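Local coordinates for protein K41043 (Homo sapiens, PDB 6KBR) that probably inhibits trypsin-like serine proteases as a SPINK2-type inhibitor of the Kazal family, presenting an exposed binding loop to the enzyme, at residues His20-Met25 against Asn39-Cys44. Sequence-based numbering, arbitrary orientation.
Sequences HGCNRM and NECTLC
Cys22 and Cys41 are joined by a disulfide, SG to SG 2.0 Å with a chi3 of -80°, which ties the short strand 22-23 to the first turn of the helix 40-50. Cys41 reaches across because its SG lies anti to the backbone N (chi1 -179°). Cys41 SG also sits 3.7 Å from Gly21 O.

Hydrogen bonding runs through the amide of Asn39. Asn39 ND2 gives a good bond to Met25 O, 2.9 Å and 161° at the hydrogen, with the acceptor nearly in the amide plane, and a weak, more bent one to Asn23 O at 3.2 Å. This is the Kazal inhibitor arrangement: an asparagine at the start of the helix spans the carbonyls of P2 and P1', Asn23 and Met25, and braces the binding loop on both sides of P1, Arg24. The Arg24 side chain leaves the backbone away from the helix, and its NH1 forms a salt bridge with an acidic side chain of the other protein's chain.

The other end of the amide caps the helix. Asn39 OD1, at the N-cap, accepts from Thr42 N at 2.9 Å, which, with ND2 held on the loop carbonyls, limits the amide's rotation. Asn39 OD1 also accepts from Thr42 OG1 at a short 2.5 Å, this hydroxyl lying above the carbonyl plane.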
loop_
_atom_site.group_PDB
_atom_site.type_symbol
_atom_site.label_atom_id
_atom_site.label_comp_id
_atom_site.label_asym_id
_atom_site.label_seq_id
_atom_site.Cartn_x
_atom_site.Cartn_y
_atom_site.Cartn_z
ATOM N N HIS B 20 8.858 -14.316 5.230
ATOM C CA HIS B 20 7.599 -14.643 4.507
ATOM C C HIS B 20 6.831 -13.458 3.883
ATOM O O HIS B 20 5.848 -13.676 3.172
ATOM C CB HIS B 20 6.632 -15.356 5.468
ATOM C CG HIS B 20 7.214 -16.595 6.048
ATOM N ND1 HIS B 20 7.532 -16.717 7.385
ATOM C CD2 HIS B 20 7.625 -17.730 5.453
ATOM C CE1 HIS B 20 8.092 -17.889 7.595
ATOM N NE2 HIS B 20 8.150 -18.529 6.440
ATOM N N GLY B 21 7.202 -12.229 4.246
ATOM C CA GLY B 21 6.597 -11.088 3.625
ATOM C C GLY B 21 7.311 -9.812 3.997
ATOM O O GLY B 21 7.922 -9.725 5.070
ATOM N N CYS B 22 7.181 -8.825 3.121
ATOM C CA CYS B 22 7.677 -7.481 3.338
ATOM C C CYS B 22 6.546 -6.485 3.060
ATOM O O CYS B 22 5.870 -6.623 2.036
ATOM C CB CYS B 22 8.806 -7.187 2.340
ATOM S SG CYS B 22 10.336 -7.992 2.769
ATOM N N ASN B 23 6.387 -5.470 3.941
ATOM C CA ASN B 23 5.396 -4.418 3.728
ATOM C C ASN B 23 5.727 -3.678 2.463
ATOM O O ASN B 23 6.852 -3.757 2.013
ATOM C CB ASN B 23 5.138 -3.504 4.940
ATOM C CG ASN B 23 6.293 -2.519 5.339
ATOM O OD1 ASN B 23 6.434 -2.252 6.583
ATOM N ND2 ASN B 23 7.030 -1.918 4.393
ATOM N N ARG B 24 4.733 -3.034 1.873
ATOM C CA ARG B 24 4.864 -2.453 0.559
ATOM C C ARG B 24 5.015 -0.917 0.594
ATOM O O ARG B 24 4.549 -0.211 -0.315
ATOM C CB ARG B 24 3.693 -2.937 -0.301
ATOM C CG ARG B 24 4.053 -4.304 -0.872
ATOM C CD ARG B 24 2.893 -5.062 -1.468
ATOM N NE ARG B 24 3.410 -6.259 -2.187
ATOM C CZ ARG B 24 2.691 -7.006 -3.031
ATOM N NH1 ARG B 24 1.432 -6.684 -3.379
ATOM N NH2 ARG B 24 3.260 -8.071 -3.549
ATOM N N MET B 25 5.667 -0.423 1.654
ATOM C CA MET B 25 6.012 0.989 1.738
ATOM C C MET B 25 7.275 1.205 0.913
ATOM O O MET B 25 8.112 0.317 0.811
ATOM C CB MET B 25 6.239 1.424 3.190
ATOM C CG MET B 25 6.818 2.804 3.347
ATOM S SD MET B 25 6.748 3.265 5.086
ATOM C CE MET B 25 7.907 4.659 5.158
ATOM N N ASN B 39 12.794 -1.298 -0.124
ATOM C CA ASN B 39 12.928 -1.120 1.291
ATOM C C ASN B 39 13.924 -2.120 1.842
ATOM O O ASN B 39 14.349 -3.007 1.125
ATOM C CB ASN B 39 11.568 -1.225 1.988
ATOM C CG ASN B 39 10.772 -2.441 1.555
ATOM O OD1 ASN B 39 11.278 -3.569 1.532
ATOM N ND2 ASN B 39 9.505 -2.226 1.256
ATOM N N GLU B 40 14.303 -1.963 3.091
ATOM C CA GLU B 40 15.334 -2.816 3.679
ATOM C C GLU B 40 14.873 -4.256 3.767
ATOM O O GLU B 40 15.676 -5.156 3.630
ATOM C CB GLU B 40 15.756 -2.327 5.078
ATOM C CG GLU B 40 17.019 -3.035 5.618
ATOM C CD GLU B 40 17.686 -2.223 6.776
ATOM O OE1 GLU B 40 17.641 -0.950 6.746
ATOM O OE2 GLU B 40 18.246 -2.892 7.682
ATOM N N CYS B 41 13.591 -4.477 4.004
ATOM C CA CYS B 41 13.063 -5.810 4.080
ATOM C C CYS B 41 13.276 -6.535 2.742
ATOM O O CYS B 41 13.660 -7.725 2.735
ATOM C CB CYS B 41 11.604 -5.801 4.520
ATOM S SG CYS B 41 10.839 -7.445 4.672
ATOM N N THR B 42 13.127 -5.793 1.643
ATOM C CA THR B 42 13.278 -6.346 0.277
ATOM C C THR B 42 14.729 -6.727 -0.030
ATOM O O THR B 42 15.004 -7.769 -0.678
ATOM C CB THR B 42 12.705 -5.383 -0.750
ATOM O OG1 THR B 42 11.321 -5.174 -0.439
ATOM C CG2 THR B 42 12.762 -5.926 -2.121
ATOM N N LEU B 43 15.647 -5.898 0.464
ATOM C CA LEU B 43 17.073 -6.206 0.399
ATOM C C LEU B 43 17.320 -7.506 1.106
ATOM O O LEU B 43 17.964 -8.406 0.564
ATOM C CB LEU B 43 17.914 -5.079 1.043
ATOM C CG LEU B 43 19.429 -5.247 1.079
ATOM C CD1 LEU B 43 19.978 -5.833 -0.201
ATOM C CD2 LEU B 43 20.092 -3.929 1.352
ATOM N N CYS B 44 16.825 -7.596 2.335
ATOM C CA CYS B 44 16.939 -8.830 3.132
ATOM C C CYS B 44 16.411 -10.113 2.426
ATOM O O CYS B 44 17.042 -11.166 2.470
ATOM C CB CYS B 44 16.271 -8.646 4.512
ATOM S SG CYS B 44 17.198 -7.508 5.536
#